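Local coordinates for protein endoribonuclease PemK (Escherichia coli, PDB 1M1F) that acts as the toxin of a plasmid-maintenance toxin-antitoxin system, probably as an endoribonuclease, killing daughter cells that lose the plasmid, at residues T96-N99 with E100-G103. Numbering follows the deposited sequence.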
ATOM      1  N   THR A  96       7.088 -18.366   7.531  1.00 10.40           N
ATOM      2  CA  THR A  96       5.692 -18.696   7.733  1.00 10.46           C
ATOM      3  C   THR A  96       4.842 -17.435   7.937  1.00  9.81           C
ATOM      4  O   THR A  96       3.767 -17.317   7.360  1.00 10.23           O
ATOM      5  CB  THR A  96       5.513 -19.628   8.924  1.00 10.92           C
ATOM      6  OG1 THR A  96       6.285 -19.141  10.025  1.00 12.72           O
ATOM      7  CG2 THR A  96       6.062 -21.029   8.633  1.00 12.06           C
ATOM      8  N   ILE A  97       5.303 -16.512   8.779  1.00  8.88           N
ATOM      9  CA  ILE A  97       4.573 -15.261   9.003  1.00  8.83           C
ATOM     10  C   ILE A  97       4.497 -14.467   7.713  1.00  8.10           C
ATOM     11  O   ILE A  97       3.434 -13.984   7.329  1.00  7.52           O
ATOM     12  CB  ILE A  97       5.265 -14.385  10.079  1.00  9.35           C
ATOM     13  CG1 ILE A  97       5.121 -14.999  11.475  1.00 11.15           C
ATOM     14  CG2 ILE A  97       4.707 -12.956  10.060  1.00  9.19           C
ATOM     15  CD1 ILE A  97       3.693 -15.172  11.950  1.00 12.82           C
ATOM     16  N   MET A  98       5.627 -14.315   7.046  1.00  7.65           N
ATOM     17  CA  MET A  98       5.649 -13.532   5.823  1.00  7.84           C
ATOM     18  C   MET A  98       4.675 -14.107   4.800  1.00  7.91           C
ATOM     19  O   MET A  98       3.945 -13.357   4.156  1.00  8.19           O
ATOM     20  CB  MET A  98       7.066 -13.456   5.250  1.00  7.98           C
ATOM     21  CG  MET A  98       7.260 -12.382   4.179  1.00  7.66           C
ATOM     22  SD  MET A  98       6.972 -10.628   4.748  1.00  5.67           S
ATOM     23  CE  MET A  98       5.532 -10.175   3.666  1.00  8.33           C
ATOM     24  N   ASN A  99       4.634 -15.428   4.654  1.00  7.87           N
ATOM     25  CA  ASN A  99       3.742 -16.031   3.678  1.00  8.55           C
ATOM     26  C   ASN A  99       2.272 -15.839   4.047  1.00  8.34           C
ATOM     27  O   ASN A  99       1.426 -15.669   3.173  1.00  8.44           O
ATOM     28  CB  ASN A  99       4.096 -17.494   3.460  1.00  9.10           C
ATOM     29  CG  ASN A  99       5.455 -17.660   2.795  1.00 10.03           C
ATOM     30  OD1 ASN A  99       5.905 -16.794   2.037  1.00 12.40           O
ATOM     31  ND2 ASN A  99       6.113 -18.789   3.067  1.00 12.98           N
ATOM     32  N   GLU A 100       1.954 -15.862   5.335  1.00  8.21           N
ATOM     33  CA  GLU A 100       0.581 -15.594   5.758  1.00  8.44           C
ATOM     34  C   GLU A 100       0.188 -14.150   5.391  1.00  7.29           C
ATOM     35  O   GLU A 100      -0.933 -13.890   4.927  1.00  7.52           O
ATOM     36  CB  GLU A 100       0.406 -15.841   7.261  1.00  9.21           C
ATOM     37  CG  GLU A 100      -1.051 -16.018   7.640  1.00 13.42           C
ATOM     38  CD  GLU A 100      -1.275 -16.619   9.010  1.00 17.14           C
ATOM     39  OE1 GLU A 100      -2.457 -16.897   9.314  1.00 21.80           O
ATOM     40  OE2 GLU A 100      -0.305 -16.829   9.759  1.00 18.21           O
ATOM     41  N   VAL A 101       1.113 -13.212   5.598  1.00  6.66           N
ATOM     42  CA  VAL A 101       0.902 -11.808   5.250  1.00  6.40           C
ATOM     43  C   VAL A 101       0.702 -11.641   3.735  1.00  6.60           C
ATOM     44  O   VAL A 101      -0.230 -10.964   3.287  1.00  6.56           O
ATOM     45  CB  VAL A 101       2.069 -10.956   5.785  1.00  6.46           C
ATOM     46  CG1 VAL A 101       2.047  -9.543   5.234  1.00  7.07           C
ATOM     47  CG2 VAL A 101       2.012 -10.925   7.296  1.00  6.62           C
ATOM     48  N   LEU A 102       1.565 -12.262   2.945  1.00  6.54           N
ATOM     49  CA  LEU A 102       1.423 -12.219   1.492  1.00  6.97           C
ATOM     50  C   LEU A 102       0.071 -12.795   1.058  1.00  7.25           C
ATOM     51  O   LEU A 102      -0.561 -12.277   0.140  1.00  7.41           O
ATOM     52  CB  LEU A 102       2.572 -12.953   0.804  1.00  7.44           C
ATOM     53  CG  LEU A 102       3.961 -12.341   0.955  1.00  8.14           C
ATOM     54  CD1 LEU A 102       4.965 -13.290   0.336  1.00  9.20           C
ATOM     55  CD2 LEU A 102       4.070 -10.959   0.323  1.00  8.29           C
ATOM     56  N   GLY A 103      -0.369 -13.866   1.710  1.00  7.47           N
ATOM     57  CA  GLY A 103      -1.664 -14.452   1.421  1.00  7.63           C
ATOM     58  C   GLY A 103      -2.803 -13.476   1.646  1.00  7.65           C
ATOM     59  O   GLY A 103      -3.727 -13.399   0.838  1.00  8.26           O
TER
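Glu100, Val101, Leu102 and Gly103 each give their backbone N-H to the carbonyl four residues earlier, on Thr96, Ile97, Met98 and Asn99 respectively. These are the i to i+4 bonds of an alpha helix, and the eight residues form two successive turns of helix 95-106. The bond from Leu102 N to Met98 O is 2.9 Å long and the straightest at the hydrogen, 168°. Gly103 N likewise lies 2.9 Å from Asn99 O.

Met98 and Leu102 make the closest side-chain contact. CG of Met98 is anti to its backbone N (chi1 -165°). Bends at chi2 and chi3 then carry the methyl toward the C-terminal end of the helix, and Met98 CE comes to 3.7 Å from Leu102 CD2. Met98 CE is also 3.9 Å from Val101 CG1. The methyl thus rests on CD2 and CG of Leu102 and on CG1 of Val101. Ile97 adds a looser apolar contact, with Ile97 CG2 4.4 Å from CG2 of Val101.

This is the C-terminal helix of the PemK/MazF toxin fold, and it packs against the antiparallel sheet. Val101 touches Val72 and Cys74 on strand 71-79, and both Met98 and Val101 touch Leu26 on strand 22-27. Leu102 meets Leu109 of the second subunit, so this turn also takes part in the homodimer.

Asn99 and Glu100 are more open to solvent. Asn99 OD1 stands 4.0 Å from Leu102 CD1. Glu100 CB is 3.6 Å from Ile97 O. Beyond CG the Glu100 chain is extended, which carries its carboxylate away from the backbone, and the carboxylate makes a long, weak ion pair with Arg104.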